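Local atomic coordinates of mannitol dehydrogenase (PDB entry 1LJ8), a protein that probably catalyses the NAD-dependent interconversion of mannitol and fructose, as expected of a long-chain mannitol 2-dehydrogenase, and binds NAD in a Rossmann-type domain. Residues 225-236 against 256-267; 188-196 against 289-300. All blocks are in the same frame, centred on the assembly; numbering follows the deposited sequence.

Interaction 1: residues 225-236 against 256-267; sequences PNAMVDRITPMT and VVCEPFVQWVLE. With NAD (nicotinamide-adenine-dinucleotide), chain B.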
loop_
_atom_site.group_PDB
_atom_site.type_symbol
_atom_site.label_atom_id
_atom_site.label_comp_id
_atom_site.label_asym_id
_atom_site.label_seq_id
_atom_site.Cartn_x
_atom_site.Cartn_y
_atom_site.Cartn_z
ATOM N N PRO A 225 15.865 4.967 0.628
ATOM C CA PRO A 225 16.001 3.539 0.307
ATOM C C PRO A 225 14.798 2.924 -0.397
ATOM O O PRO A 225 13.647 3.244 -0.088
ATOM C CB PRO A 225 16.279 2.888 1.683
ATOM C CG PRO A 225 15.511 3.818 2.652
ATOM C CD PRO A 225 15.867 5.216 2.075
ATOM N N ASN A 226 15.053 2.082 -1.401
ATOM C CA ASN A 226 13.942 1.376 -1.994
ATOM C C ASN A 226 13.731 0.154 -1.122
ATOM O O ASN A 226 14.644 -0.270 -0.420
ATOM C CB ASN A 226 14.258 0.878 -3.409
ATOM C CG ASN A 226 14.446 2.026 -4.376
ATOM O OD1 ASN A 226 13.476 2.712 -4.760
ATOM N ND2 ASN A 226 15.694 2.259 -4.779
ATOM N N ALA A 227 12.523 -0.399 -1.183
ATOM C CA ALA A 227 12.222 -1.610 -0.418
ATOM C C ALA A 227 11.155 -2.439 -1.078
ATOM O O ALA A 227 10.351 -1.943 -1.853
ATOM C CB ALA A 227 11.713 -1.239 1.032
HETATM N N MSE A 228 11.165 -3.725 -0.736
HETATM C CA MSE A 228 10.085 -4.589 -1.107
HETATM C C MSE A 228 9.407 -4.875 0.243
HETATM O O MSE A 228 10.059 -5.412 1.152
HETATM C CB MSE A 228 10.586 -5.907 -1.641
HETATM C CG MSE A 228 9.418 -6.542 -2.289
HETATM SE SE MSE A 228 8.863 -7.930 -1.216
HETATM C CE MSE A 228 9.802 -8.834 -2.462
ATOM N N VAL A 229 8.139 -4.501 0.396
ATOM C CA VAL A 229 7.437 -4.709 1.663
ATOM C C VAL A 229 6.270 -5.625 1.385
ATOM O O VAL A 229 5.523 -5.412 0.419
ATOM C CB VAL A 229 6.981 -3.345 2.252
ATOM C CG1 VAL A 229 8.277 -2.484 2.510
ATOM C CG2 VAL A 229 6.001 -2.624 1.300
ATOM N N ASP A 230 6.094 -6.666 2.208
ATOM C CA ASP A 230 5.053 -7.613 1.862
ATOM C C ASP A 230 4.370 -8.220 3.089
ATOM O O ASP A 230 5.047 -8.842 3.895
ATOM C CB ASP A 230 5.728 -8.741 1.042
ATOM C CG ASP A 230 4.730 -9.639 0.295
ATOM O OD1 ASP A 230 3.537 -9.359 0.360
ATOM O OD2 ASP A 230 5.145 -10.635 -0.375
ATOM N N ARG A 231 3.068 -7.999 3.234
ATOM C CA ARG A 231 2.280 -8.656 4.291
ATOM C C ARG A 231 0.832 -8.263 4.058
ATOM O O ARG A 231 0.469 -7.095 4.228
ATOM C CB ARG A 231 2.700 -8.281 5.729
ATOM C CG ARG A 231 1.876 -9.139 6.737
ATOM C CD ARG A 231 2.323 -8.914 8.187
ATOM N NE ARG A 231 2.243 -10.210 8.870
ATOM C CZ ARG A 231 2.674 -10.445 10.100
ATOM N NH1 ARG A 231 3.196 -9.468 10.829
ATOM N NH2 ARG A 231 2.672 -11.710 10.564
ATOM N N ILE A 232 0.019 -9.230 3.635
ATOM C CA ILE A 232 -1.400 -8.969 3.338
ATOM C C ILE A 232 -2.085 -8.555 4.630
ATOM O O ILE A 232 -2.118 -9.289 5.627
ATOM C CB ILE A 232 -2.057 -10.192 2.686
ATOM C CG1 ILE A 232 -1.460 -10.380 1.262
ATOM C CG2 ILE A 232 -3.568 -9.989 2.571
ATOM C CD1 ILE A 232 -1.717 -11.848 0.713
ATOM N N THR A 233 -2.674 -7.363 4.574
ATOM C CA THR A 233 -3.269 -6.760 5.770
ATOM C C THR A 233 -4.658 -6.222 5.445
ATOM O O THR A 233 -4.826 -5.113 4.917
ATOM C CB THR A 233 -2.324 -5.613 6.292
ATOM O OG1 THR A 233 -0.996 -6.141 6.552
ATOM C CG2 THR A 233 -2.911 -4.974 7.611
ATOM N N PRO A 234 -5.679 -7.012 5.714
ATOM C CA PRO A 234 -7.058 -6.586 5.434
ATOM C C PRO A 234 -7.454 -5.353 6.301
ATOM O O PRO A 234 -6.728 -4.988 7.248
ATOM C CB PRO A 234 -7.897 -7.793 5.888
ATOM C CG PRO A 234 -6.927 -8.992 5.726
ATOM C CD PRO A 234 -5.602 -8.427 6.183
HETATM N N MSE A 235 -8.623 -4.787 5.989
HETATM C CA MSE A 235 -9.201 -3.710 6.798
HETATM C C MSE A 235 -9.781 -4.376 8.037
HETATM O O MSE A 235 -10.228 -5.537 7.984
HETATM C CB MSE A 235 -10.343 -2.992 6.047
HETATM C CG MSE A 235 -9.922 -2.479 4.687
HETATM SE SE MSE A 235 -11.436 -1.494 3.922
HETATM C CE MSE A 235 -12.629 -3.026 3.596
ATOM N N THR A 236 -9.724 -3.688 9.172
ATOM C CA THR A 236 -10.281 -4.263 10.376
ATOM C C THR A 236 -11.780 -3.960 10.355
ATOM O O THR A 236 -12.225 -2.914 10.746
ATOM C CB THR A 236 -9.627 -3.659 11.626
ATOM O OG1 THR A 236 -8.258 -4.122 11.674
ATOM C CG2 THR A 236 -10.378 -4.106 12.924
ATOM N N VAL A 256 -5.070 -4.943 14.420
ATOM C CA VAL A 256 -4.663 -5.062 13.004
ATOM C C VAL A 256 -4.679 -6.572 12.710
ATOM O O VAL A 256 -4.225 -7.370 13.537
ATOM C CB VAL A 256 -3.268 -4.467 12.698
ATOM C CG1 VAL A 256 -2.121 -5.222 13.450
ATOM C CG2 VAL A 256 -3.015 -4.539 11.141
ATOM N N VAL A 257 -5.283 -6.958 11.586
ATOM C CA VAL A 257 -5.316 -8.380 11.222
ATOM C C VAL A 257 -4.392 -8.551 10.011
ATOM O O VAL A 257 -4.282 -7.635 9.171
ATOM C CB VAL A 257 -6.762 -8.866 10.848
ATOM C CG1 VAL A 257 -7.631 -8.912 12.126
ATOM C CG2 VAL A 257 -7.394 -7.966 9.814
ATOM N N CYS A 258 -3.747 -9.714 9.901
ATOM C CA CYS A 258 -2.792 -9.904 8.794
ATOM C C CYS A 258 -2.472 -11.378 8.672
ATOM O O CYS A 258 -2.764 -12.164 9.584
ATOM C CB CYS A 258 -1.479 -9.141 9.100
ATOM S SG CYS A 258 -0.695 -9.547 10.721
ATOM N N GLU A 259 -1.923 -11.766 7.518
ATOM C CA GLU A 259 -1.535 -13.154 7.302
ATOM C C GLU A 259 -0.253 -13.460 8.067
ATOM O O GLU A 259 0.460 -12.573 8.472
ATOM C CB GLU A 259 -1.272 -13.409 5.812
ATOM C CG GLU A 259 -0.164 -12.533 5.293
ATOM C CD GLU A 259 0.271 -12.827 3.855
ATOM O OE1 GLU A 259 0.838 -11.900 3.252
ATOM O OE2 GLU A 259 0.099 -13.964 3.333
ATOM N N PRO A 260 0.054 -14.745 8.250
ATOM C CA PRO A 260 1.274 -15.156 8.963
ATOM C C PRO A 260 2.530 -14.753 8.195
ATOM O O PRO A 260 3.529 -14.342 8.788
ATOM C CB PRO A 260 1.163 -16.706 9.040
ATOM C CG PRO A 260 -0.275 -16.997 8.793
ATOM C CD PRO A 260 -0.841 -15.874 7.961
ATOM N N PHE A 261 2.503 -14.892 6.877
ATOM C CA PHE A 261 3.664 -14.535 6.055
ATOM C C PHE A 261 3.994 -13.025 6.190
ATOM O O PHE A 261 3.088 -12.196 6.239
ATOM C CB PHE A 261 3.401 -14.795 4.573
ATOM C CG PHE A 261 4.574 -14.432 3.687
ATOM C CD1 PHE A 261 5.678 -15.273 3.599
ATOM C CD2 PHE A 261 4.586 -13.226 2.987
ATOM C CE1 PHE A 261 6.795 -14.916 2.812
ATOM C CE2 PHE A 261 5.708 -12.855 2.202
ATOM C CZ PHE A 261 6.795 -13.691 2.115
ATOM N N VAL A 262 5.285 -12.708 6.220
ATOM C CA VAL A 262 5.744 -11.317 6.287
ATOM C C VAL A 262 7.189 -11.245 5.792
ATOM O O VAL A 262 8.028 -12.115 6.091
ATOM C CB VAL A 262 5.612 -10.750 7.749
ATOM C CG1 VAL A 262 6.427 -11.570 8.725
ATOM C CG2 VAL A 262 5.988 -9.249 7.783
ATOM N N GLN A 263 7.487 -10.230 4.997
ATOM C CA GLN A 263 8.846 -10.100 4.496
ATOM C C GLN A 263 9.166 -8.616 4.288
ATOM O O GLN A 263 8.284 -7.811 4.017
ATOM C CB GLN A 263 8.986 -10.880 3.154
ATOM C CG GLN A 263 10.405 -10.845 2.593
ATOM C CD GLN A 263 10.586 -11.832 1.426
ATOM O OE1 GLN A 263 9.630 -12.137 0.717
ATOM N NE2 GLN A 263 11.823 -12.291 1.205
ATOM N N TRP A 264 10.439 -8.272 4.434
ATOM C CA TRP A 264 10.876 -6.878 4.228
ATOM C C TRP A 264 12.308 -6.985 3.692
ATOM O O TRP A 264 13.171 -7.523 4.374
ATOM C CB TRP A 264 10.914 -6.160 5.586
ATOM C CG TRP A 264 11.068 -4.662 5.509
ATOM C CD1 TRP A 264 11.212 -3.897 4.390
ATOM C CD2 TRP A 264 11.052 -3.763 6.624
ATOM N NE1 TRP A 264 11.274 -2.549 4.746
ATOM C CE2 TRP A 264 11.182 -2.451 6.110
ATOM C CE3 TRP A 264 10.933 -3.941 8.014
ATOM C CZ2 TRP A 264 11.196 -1.318 6.941
ATOM C CZ3 TRP A 264 10.944 -2.813 8.854
ATOM C CH2 TRP A 264 11.076 -1.507 8.307
ATOM N N VAL A 265 12.529 -6.512 2.473
ATOM C CA VAL A 265 13.882 -6.481 1.945
ATOM C C VAL A 265 14.139 -4.976 1.700
ATOM O O VAL A 265 13.353 -4.320 1.021
ATOM C CB VAL A 265 14.005 -7.239 0.638
ATOM C CG1 VAL A 265 15.528 -7.226 0.252
ATOM C CG2 VAL A 265 13.481 -8.683 0.805
ATOM N N LEU A 266 15.209 -4.463 2.292
ATOM C CA LEU A 266 15.547 -3.032 2.253
ATOM C C LEU A 266 16.930 -2.774 1.691
ATOM O O LEU A 266 17.841 -3.585 1.857
ATOM C CB LEU A 266 15.620 -2.459 3.701
ATOM C CG LEU A 266 14.639 -1.564 4.428
ATOM C CD1 LEU A 266 15.035 -1.389 5.904
ATOM C CD2 LEU A 266 14.546 -0.235 3.714
ATOM N N GLU A 267 17.091 -1.601 1.093
ATOM C CA GLU A 267 18.414 -1.160 0.688
ATOM C C GLU A 267 18.962 -0.439 1.940
ATOM O O GLU A 267 18.252 0.361 2.566
ATOM C CB GLU A 267 18.326 -0.205 -0.495
ATOM C CG GLU A 267 17.934 -0.963 -1.760
ATOM C CD GLU A 267 17.689 -0.064 -2.932
ATOM O OE1 GLU A 267 17.621 1.210 -2.765
ATOM O OE2 GLU A 267 17.550 -0.655 -4.018
HETATM P PA NAD B . -5.229 2.119 5.341
HETATM O O1A NAD B . -6.390 2.525 4.591
HETATM O O2A NAD B . -5.311 1.341 6.610
HETATM O O5B NAD B . -4.342 3.393 5.715
HETATM C C5B NAD B . -3.918 4.313 4.663
HETATM C C4B NAD B . -3.245 5.414 5.508
HETATM O O4B NAD B . -2.706 6.414 4.548
HETATM C C3B NAD B . -4.205 6.290 6.388
HETATM O O3B NAD B . -3.461 6.634 7.571
HETATM C C2B NAD B . -4.506 7.493 5.482
HETATM O O2B NAD B . -4.933 8.642 6.202
HETATM C C1B NAD B . -3.142 7.731 4.863
HETATM N N9A NAD B . -3.139 8.484 3.650
HETATM C C8A NAD B . -3.889 8.364 2.497
HETATM N N7A NAD B . -3.548 9.240 1.580
HETATM C C5A NAD B . -2.524 9.965 2.172
HETATM C C6A NAD B . -1.771 11.020 1.645
HETATM N N6A NAD B . -1.894 11.534 0.421
HETATM N N1A NAD B . -0.803 11.593 2.459
HETATM C C2A NAD B . -0.578 11.129 3.755
HETATM N N3A NAD B . -1.299 10.069 4.291
HETATM C C4A NAD B . -2.270 9.525 3.444
HETATM O O3 NAD B . -4.304 1.350 4.306
HETATM P PN NAD B . -3.178 0.223 4.517
HETATM O O1N NAD B . -3.795 -1.099 4.373
HETATM O O2N NAD B . -2.493 0.524 5.778
HETATM O O5D NAD B . -2.259 0.422 3.252
HETATM C C5D NAD B . -1.520 1.633 3.165
HETATM C C4D NAD B . -0.491 1.398 2.149
HETATM O O4D NAD B . 0.542 0.476 2.556
HETATM C C3D NAD B . -0.944 0.911 0.725
HETATM O O3D NAD B . -1.517 1.958 -0.050
HETATM C C2D NAD B . 0.307 0.266 0.163
HETATM O O2D NAD B . 1.118 1.213 -0.519
HETATM C C1D NAD B . 1.005 -0.308 1.421
HETATM N N1N NAD B . 0.774 -1.748 1.645
HETATM C C2N NAD B . -0.425 -2.311 2.122
HETATM C C3N NAD B . -0.511 -3.677 2.186
HETATM C C7N NAD B . -1.830 -4.309 2.672
HETATM O O7N NAD B . -1.952 -5.535 2.525
HETATM N N7N NAD B . -2.811 -3.570 3.145
HETATM C C4N NAD B . 0.609 -4.538 1.749
HETATM C C5N NAD B . 1.815 -3.914 1.306
HETATM C C6N NAD B . 1.924 -2.496 1.242
HETATM O O HOH W 1 -6.264 -4.623 9.919
#

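Interaction 2: residues 188-196 against 289-300; sequences SCDNLPHNG and TPYEEMKIGLLN. With NAD (nicotinamide-adenine-dinucleotide), chain B.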
loop_
_atom_site.group_PDB
_atom_site.type_symbol
_atom_site.label_atom_id
_atom_site.label_comp_id
_atom_site.label_asym_id
_atom_site.label_seq_id
_atom_site.Cartn_x
_atom_site.Cartn_y
_atom_site.Cartn_z
ATOM N N SER A 188 10.105 4.969 2.271
ATOM C CA SER A 188 8.784 4.626 1.712
ATOM C C SER A 188 8.473 3.145 1.927
ATOM O O SER A 188 9.317 2.291 1.667
ATOM C CB SER A 188 8.758 4.859 0.188
ATOM O OG SER A 188 7.478 4.441 -0.312
ATOM N N CYS A 189 7.267 2.865 2.392
ATOM C CA CYS A 189 6.823 1.474 2.566
ATOM C C CYS A 189 5.549 1.286 1.739
ATOM O O CYS A 189 4.680 0.470 2.081
ATOM C CB CYS A 189 6.549 1.172 4.051
ATOM S SG CYS A 189 8.053 1.290 5.025
ATOM N N ASP A 190 5.428 2.038 0.644
ATOM C CA ASP A 190 4.276 1.876 -0.248
ATOM C C ASP A 190 4.575 0.979 -1.453
ATOM O O ASP A 190 5.732 0.757 -1.809
ATOM C CB ASP A 190 3.784 3.255 -0.750
ATOM C CG ASP A 190 3.039 4.038 0.350
ATOM O OD1 ASP A 190 1.962 3.526 0.766
ATOM O OD2 ASP A 190 3.512 5.158 0.760
ATOM N N ASN A 191 3.508 0.504 -2.086
ATOM C CA ASN A 191 3.622 -0.392 -3.231
ATOM C C ASN A 191 3.897 0.344 -4.535
ATOM O O ASN A 191 2.976 0.530 -5.332
ATOM C CB ASN A 191 2.308 -1.156 -3.379
ATOM C CG ASN A 191 2.102 -2.189 -2.298
ATOM O OD1 ASN A 191 3.064 -2.766 -1.760
ATOM N ND2 ASN A 191 0.836 -2.511 -2.044
ATOM N N LEU A 192 5.146 0.713 -4.768
ATOM C CA LEU A 192 5.541 1.373 -6.022
ATOM C C LEU A 192 6.751 0.553 -6.431
ATOM O O LEU A 192 7.547 0.177 -5.582
ATOM C CB LEU A 192 5.978 2.838 -5.807
ATOM C CG LEU A 192 4.771 3.795 -5.712
ATOM C CD1 LEU A 192 4.222 3.801 -4.268
ATOM C CD2 LEU A 192 5.222 5.232 -6.104
ATOM N N PRO A 193 6.924 0.305 -7.729
ATOM C CA PRO A 193 8.081 -0.493 -8.159
ATOM C C PRO A 193 9.442 -0.036 -7.577
ATOM O O PRO A 193 10.255 -0.855 -7.104
ATOM C CB PRO A 193 8.005 -0.365 -9.675
ATOM C CG PRO A 193 6.529 -0.370 -9.941
ATOM C CD PRO A 193 5.981 0.535 -8.846
ATOM N N HIS A 194 9.733 1.256 -7.684
ATOM C CA HIS A 194 10.968 1.794 -7.132
ATOM C C HIS A 194 10.482 2.854 -6.121
ATOM O O HIS A 194 10.600 4.054 -6.366
ATOM C CB HIS A 194 11.810 2.490 -8.224
ATOM C CG HIS A 194 12.265 1.571 -9.328
ATOM N ND1 HIS A 194 12.944 2.033 -10.442
ATOM C CD2 HIS A 194 12.059 0.243 -9.534
ATOM C CE1 HIS A 194 13.119 1.030 -11.294
ATOM N NE2 HIS A 194 12.592 -0.066 -10.770
ATOM N N ASN A 195 9.968 2.407 -4.979
ATOM C CA ASN A 195 9.401 3.368 -4.023
ATOM C C ASN A 195 10.359 4.419 -3.478
ATOM O O ASN A 195 9.958 5.593 -3.313
ATOM C CB ASN A 195 8.654 2.648 -2.905
ATOM C CG ASN A 195 9.435 1.500 -2.296
ATOM O OD1 ASN A 195 10.671 1.474 -2.287
ATOM N ND2 ASN A 195 8.694 0.529 -1.750
ATOM N N GLY A 196 11.610 4.042 -3.216
ATOM C CA GLY A 196 12.556 5.048 -2.754
ATOM C C GLY A 196 12.861 6.056 -3.876
ATOM O O GLY A 196 12.895 7.257 -3.627
ATOM N N THR A 289 15.343 -3.370 -6.316
ATOM C CA THR A 289 14.340 -3.149 -7.350
ATOM C C THR A 289 13.824 -4.364 -8.111
ATOM O O THR A 289 12.638 -4.448 -8.356
ATOM C CB THR A 289 14.722 -1.964 -8.315
ATOM O OG1 THR A 289 15.935 -2.242 -9.013
ATOM C CG2 THR A 289 14.947 -0.669 -7.489
ATOM N N PRO A 290 14.677 -5.342 -8.473
ATOM C CA PRO A 290 14.010 -6.435 -9.183
ATOM C C PRO A 290 13.007 -7.231 -8.324
ATOM O O PRO A 290 12.035 -7.776 -8.844
ATOM C CB PRO A 290 15.174 -7.302 -9.698
ATOM C CG PRO A 290 16.307 -6.967 -8.825
ATOM C CD PRO A 290 16.143 -5.492 -8.495
ATOM N N TYR A 291 13.247 -7.280 -7.013
ATOM C CA TYR A 291 12.360 -7.975 -6.083
ATOM C C TYR A 291 11.050 -7.185 -5.925
ATOM O O TYR A 291 9.981 -7.760 -5.941
ATOM C CB TYR A 291 13.020 -8.113 -4.719
ATOM C CG TYR A 291 14.316 -8.887 -4.791
ATOM C CD1 TYR A 291 15.537 -8.278 -4.492
ATOM C CD2 TYR A 291 14.314 -10.228 -5.192
ATOM C CE1 TYR A 291 16.742 -9.008 -4.591
ATOM C CE2 TYR A 291 15.487 -10.949 -5.304
ATOM C CZ TYR A 291 16.702 -10.339 -5.000
ATOM O OH TYR A 291 17.871 -11.075 -5.150
ATOM N N GLU A 292 11.146 -5.860 -5.784
ATOM C CA GLU A 292 9.913 -5.057 -5.655
ATOM C C GLU A 292 9.167 -5.079 -7.002
ATOM O O GLU A 292 7.936 -5.133 -7.035
ATOM C CB GLU A 292 10.233 -3.609 -5.224
ATOM C CG GLU A 292 8.956 -2.722 -4.989
ATOM C CD GLU A 292 7.962 -3.242 -3.901
ATOM O OE1 GLU A 292 6.984 -2.504 -3.580
ATOM O OE2 GLU A 292 8.128 -4.355 -3.347
ATOM N N GLU A 293 9.892 -5.042 -8.125
ATOM C CA GLU A 293 9.214 -5.095 -9.443
ATOM C C GLU A 293 8.433 -6.401 -9.556
ATOM O O GLU A 293 7.290 -6.429 -10.060
ATOM C CB GLU A 293 10.244 -5.017 -10.598
ATOM C CG GLU A 293 10.783 -3.615 -10.804
ATOM C CD GLU A 293 12.067 -3.571 -11.636
ATOM O OE1 GLU A 293 12.431 -4.617 -12.226
ATOM O OE2 GLU A 293 12.697 -2.478 -11.680
HETATM N N MSE A 294 9.077 -7.477 -9.119
HETATM C CA MSE A 294 8.491 -8.812 -9.118
HETATM C C MSE A 294 7.211 -8.912 -8.280
HETATM O O MSE A 294 6.169 -9.451 -8.713
HETATM C CB MSE A 294 9.487 -9.828 -8.542
HETATM C CG MSE A 294 8.904 -11.208 -8.390
HETATM SE SE MSE A 294 10.049 -12.319 -7.179
HETATM C CE MSE A 294 9.530 -11.569 -5.466
ATOM N N LYS A 295 7.284 -8.408 -7.059
ATOM C CA LYS A 295 6.114 -8.489 -6.191
ATOM C C LYS A 295 4.978 -7.620 -6.703
ATOM O O LYS A 295 3.803 -8.023 -6.704
ATOM C CB LYS A 295 6.513 -8.051 -4.786
ATOM C CG LYS A 295 5.313 -8.097 -3.834
ATOM C CD LYS A 295 5.062 -6.782 -3.239
ATOM C CE LYS A 295 3.913 -6.851 -2.218
ATOM N NZ LYS A 295 3.083 -5.595 -2.333
ATOM N N ILE A 296 5.307 -6.406 -7.129
ATOM C CA ILE A 296 4.262 -5.509 -7.637
ATOM C C ILE A 296 3.616 -6.114 -8.911
ATOM O O ILE A 296 2.382 -6.125 -9.070
ATOM C CB ILE A 296 4.839 -4.116 -7.993
ATOM C CG1 ILE A 296 5.328 -3.385 -6.711
ATOM C CG2 ILE A 296 3.754 -3.288 -8.712
ATOM C CD1 ILE A 296 4.199 -2.987 -5.790
ATOM N N GLY A 297 4.443 -6.637 -9.815
ATOM C CA GLY A 297 3.901 -7.179 -11.065
ATOM C C GLY A 297 3.035 -8.412 -10.909
ATOM O O GLY A 297 1.977 -8.564 -11.542
ATOM N N LEU A 298 3.500 -9.311 -10.061
ATOM C CA LEU A 298 2.817 -10.573 -9.824
ATOM C C LEU A 298 1.778 -10.544 -8.720
ATOM O O LEU A 298 0.657 -10.997 -8.936
ATOM C CB LEU A 298 3.864 -11.684 -9.510
ATOM C CG LEU A 298 4.809 -12.015 -10.688
ATOM C CD1 LEU A 298 5.906 -13.031 -10.166
ATOM C CD2 LEU A 298 3.990 -12.624 -11.863
ATOM N N LEU A 299 2.127 -10.040 -7.540
ATOM C CA LEU A 299 1.136 -10.074 -6.452
ATOM C C LEU A 299 0.105 -8.976 -6.645
ATOM O O LEU A 299 -1.095 -9.251 -6.786
ATOM C CB LEU A 299 1.830 -9.937 -5.081
ATOM C CG LEU A 299 0.970 -10.256 -3.847
ATOM C CD1 LEU A 299 1.916 -10.491 -2.630
ATOM C CD2 LEU A 299 -0.005 -9.058 -3.551
ATOM N N ASN A 300 0.551 -7.718 -6.713
ATOM C CA ASN A 300 -0.447 -6.654 -6.866
ATOM C C ASN A 300 -1.136 -6.693 -8.214
ATOM O O ASN A 300 -2.315 -6.395 -8.314
ATOM C CB ASN A 300 0.215 -5.302 -6.585
ATOM C CG ASN A 300 0.771 -5.245 -5.154
ATOM O OD1 ASN A 300 1.970 -5.431 -4.923
ATOM N ND2 ASN A 300 -0.104 -5.010 -4.186
HETATM P PA NAD B . -5.229 2.119 5.341
HETATM O O1A NAD B . -6.390 2.525 4.591
HETATM O O2A NAD B . -5.311 1.341 6.610
HETATM O O5B NAD B . -4.342 3.393 5.715
HETATM C C5B NAD B . -3.918 4.313 4.663
HETATM C C4B NAD B . -3.245 5.414 5.508
HETATM O O4B NAD B . -2.706 6.414 4.548
HETATM C C3B NAD B . -4.205 6.290 6.388
HETATM O O3B NAD B . -3.461 6.634 7.571
HETATM C C2B NAD B . -4.506 7.493 5.482
HETATM O O2B NAD B . -4.933 8.642 6.202
HETATM C C1B NAD B . -3.142 7.731 4.863
HETATM N N9A NAD B . -3.139 8.484 3.650
HETATM C C8A NAD B . -3.889 8.364 2.497
HETATM N N7A NAD B . -3.548 9.240 1.580
HETATM C C5A NAD B . -2.524 9.965 2.172
HETATM C C6A NAD B . -1.771 11.020 1.645
HETATM N N6A NAD B . -1.894 11.534 0.421
HETATM N N1A NAD B . -0.803 11.593 2.459
HETATM C C2A NAD B . -0.578 11.129 3.755
HETATM N N3A NAD B . -1.299 10.069 4.291
HETATM C C4A NAD B . -2.270 9.525 3.444
HETATM O O3 NAD B . -4.304 1.350 4.306
HETATM P PN NAD B . -3.178 0.223 4.517
HETATM O O1N NAD B . -3.795 -1.099 4.373
HETATM O O2N NAD B . -2.493 0.524 5.778
HETATM O O5D NAD B . -2.259 0.422 3.252
HETATM C C5D NAD B . -1.520 1.633 3.165
HETATM C C4D NAD B . -0.491 1.398 2.149
HETATM O O4D NAD B . 0.542 0.476 2.556
HETATM C C3D NAD B . -0.944 0.911 0.725
HETATM O O3D NAD B . -1.517 1.958 -0.050
HETATM C C2D NAD B . 0.307 0.266 0.163
HETATM O O2D NAD B . 1.118 1.213 -0.519
HETATM C C1D NAD B . 1.005 -0.308 1.421
HETATM N N1N NAD B . 0.774 -1.748 1.645
HETATM C C2N NAD B . -0.425 -2.311 2.122
HETATM C C3N NAD B . -0.511 -3.677 2.186
HETATM C C7N NAD B . -1.830 -4.309 2.672
HETATM O O7N NAD B . -1.952 -5.535 2.525
HETATM N N7N NAD B . -2.811 -3.570 3.145
HETATM C C4N NAD B . 0.609 -4.538 1.749
HETATM C C5N NAD B . 1.815 -3.914 1.306
HETATM C C6N NAD B . 1.924 -2.496 1.242
HETATM O O HOH W 2 5.590 -3.767 -1.786
#

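Interaction 1: residues 225-236 against 256-267
The nicotinamide end of the NAD pocket is built on an antiparallel strand pair, 227-230 with 263-266 (axes at 174°), and on the loop after it, where Arg231 reaches across to Cys258 and the loop 259-262 that follows. Met228 pairs with Val265 and Asp230 with Gln263 as hydrogen-bonded pairs, Met228 N lying 2.9 Å from Val265 O. Ala227 with Leu266 and Val229 with Trp264 form the alternating non-hydrogen-bonded pairs; on their face, Val229 CG1 sits 3.7 Å from Trp264 NE1, while Ala227 CB lies at the indole edge.

The Arg231 guanidinium is sandwiched: Cys258 SG lies over the centre of one face, 3.5 Å above the plane, and Val262 CB over the other, nearer the rim. NE donates to Glu259 O (3.0 Å), nearly in line with that carbonyl, and NH2 adds weak bonds to the carbonyls of Glu259 and Pro260. Its outer nitrogens turn to Glu87, a salt bridge, and to Ala40 O. Cutting it back to an alanine is likely to leave Glu259 O, Ala40 O and the Glu87 carboxylate without this partner and to open a gap between Cys258 SG and Val262.

In this Rossmann domain, strand 256-258 forms the edge of the seven-stranded sheet, so the contact joins that edge to the small sheet holding 227-230. Glu259 OE1 accepts from Ile232 N at 2.8 Å on its anti side and also forms a salt bridge with Arg361; its chi1 of 60°, with CG between backbone N and carbonyl carbon, directs the extended chain across to Ile232, where OE1 meets CG1. Thr233 grips the nicotinamide amide with its backbone, N to NAD O7N (2.8 Å) and O from NAD N7N (3.1 Å), while its OG1 donates to Arg231 O.

Interaction 2: residues 188-196 against 289-300
His194 NE2 donates to Glu293 OE2 at 2.6 Å, a nearly straight bond (171°) that lies in the imidazole plane and uses the anti lone pair of the carboxylate. The carboxylate meets the ring at its edge, and the two planes are only 29° apart. The second polar link is from Lys295 NZ to Asn191 OD1, 2.9 Å, with the ammonium above the amide carbonyl plane instead of on a lone pair. Lys295 NZ also donates to Asn300 OD1 (2.8 Å), in that carbonyl's plane, which fixes the ammonium between two amide oxygens; bends at chi2 and chi4 carry it there. A water lies within hydrogen-bonding distance of Asn191 OD1 and Glu292 OE1, though its two protons cannot serve every acceptor around it.

Asn191 is also a cofactor residue: its N donates to NAD O2D at 2.9 Å, and the same hydroxyl donates to Asp190 OD1, while Asp190 OD2 bonds Tyr136 OH. With CG beside the backbone N (chi1 -72°), the Asn191 amide lies against one face of the nicotinamide ring, near the rim, CG 3.6 Å from NAD C6N, and its ND2 bonds Glu133. Asn195 ND2 donates to Asp190 O and OD1 takes Ala227 N, tying the cofactor loop to the start of the following helix.

Thr289 CG2 makes a CH-pi contact over one face of the His194 ring, and Ile296 CD1 presses on Asn191 CB at 3.6 Å. Pro193 CG lies beside Ile296 CG2, and the Glu292 CG methylene meets the carbonyls of Leu192 and Pro193.

Helix 289-313, of the C-terminal domain, thus lies against the loop between strand 185-188 and helix 195-210; Phe385 of helix 378-385 touches Asn191, Ile296 and Asn300, and Tyr354 of helix 351-362 touches Lys295.

Overall arrangement
Interactions 1 and 2 lie with their centres about 11 Å apart and meet the same NAD at different points: 225-236 holds the carboxamide through Thr233, whereas 188-196 holds the adjoining ribose through Asp190 and Asn191. They also touch directly. Asn195 OD1 is 2.9 Å from Ala227 N, a probable hydrogen bond, linking the start of helix 195-210 to the start of strand 227-230. Helix 289-313 packs on that strand too, with Tyr291 and Glu292 against Met228 and with Lys295 and Leu299 against Asp230. One helix therefore contacts both cofactor-binding segments, consistent with a nicotinamide site formed where the Rossmann and C-terminal domains meet.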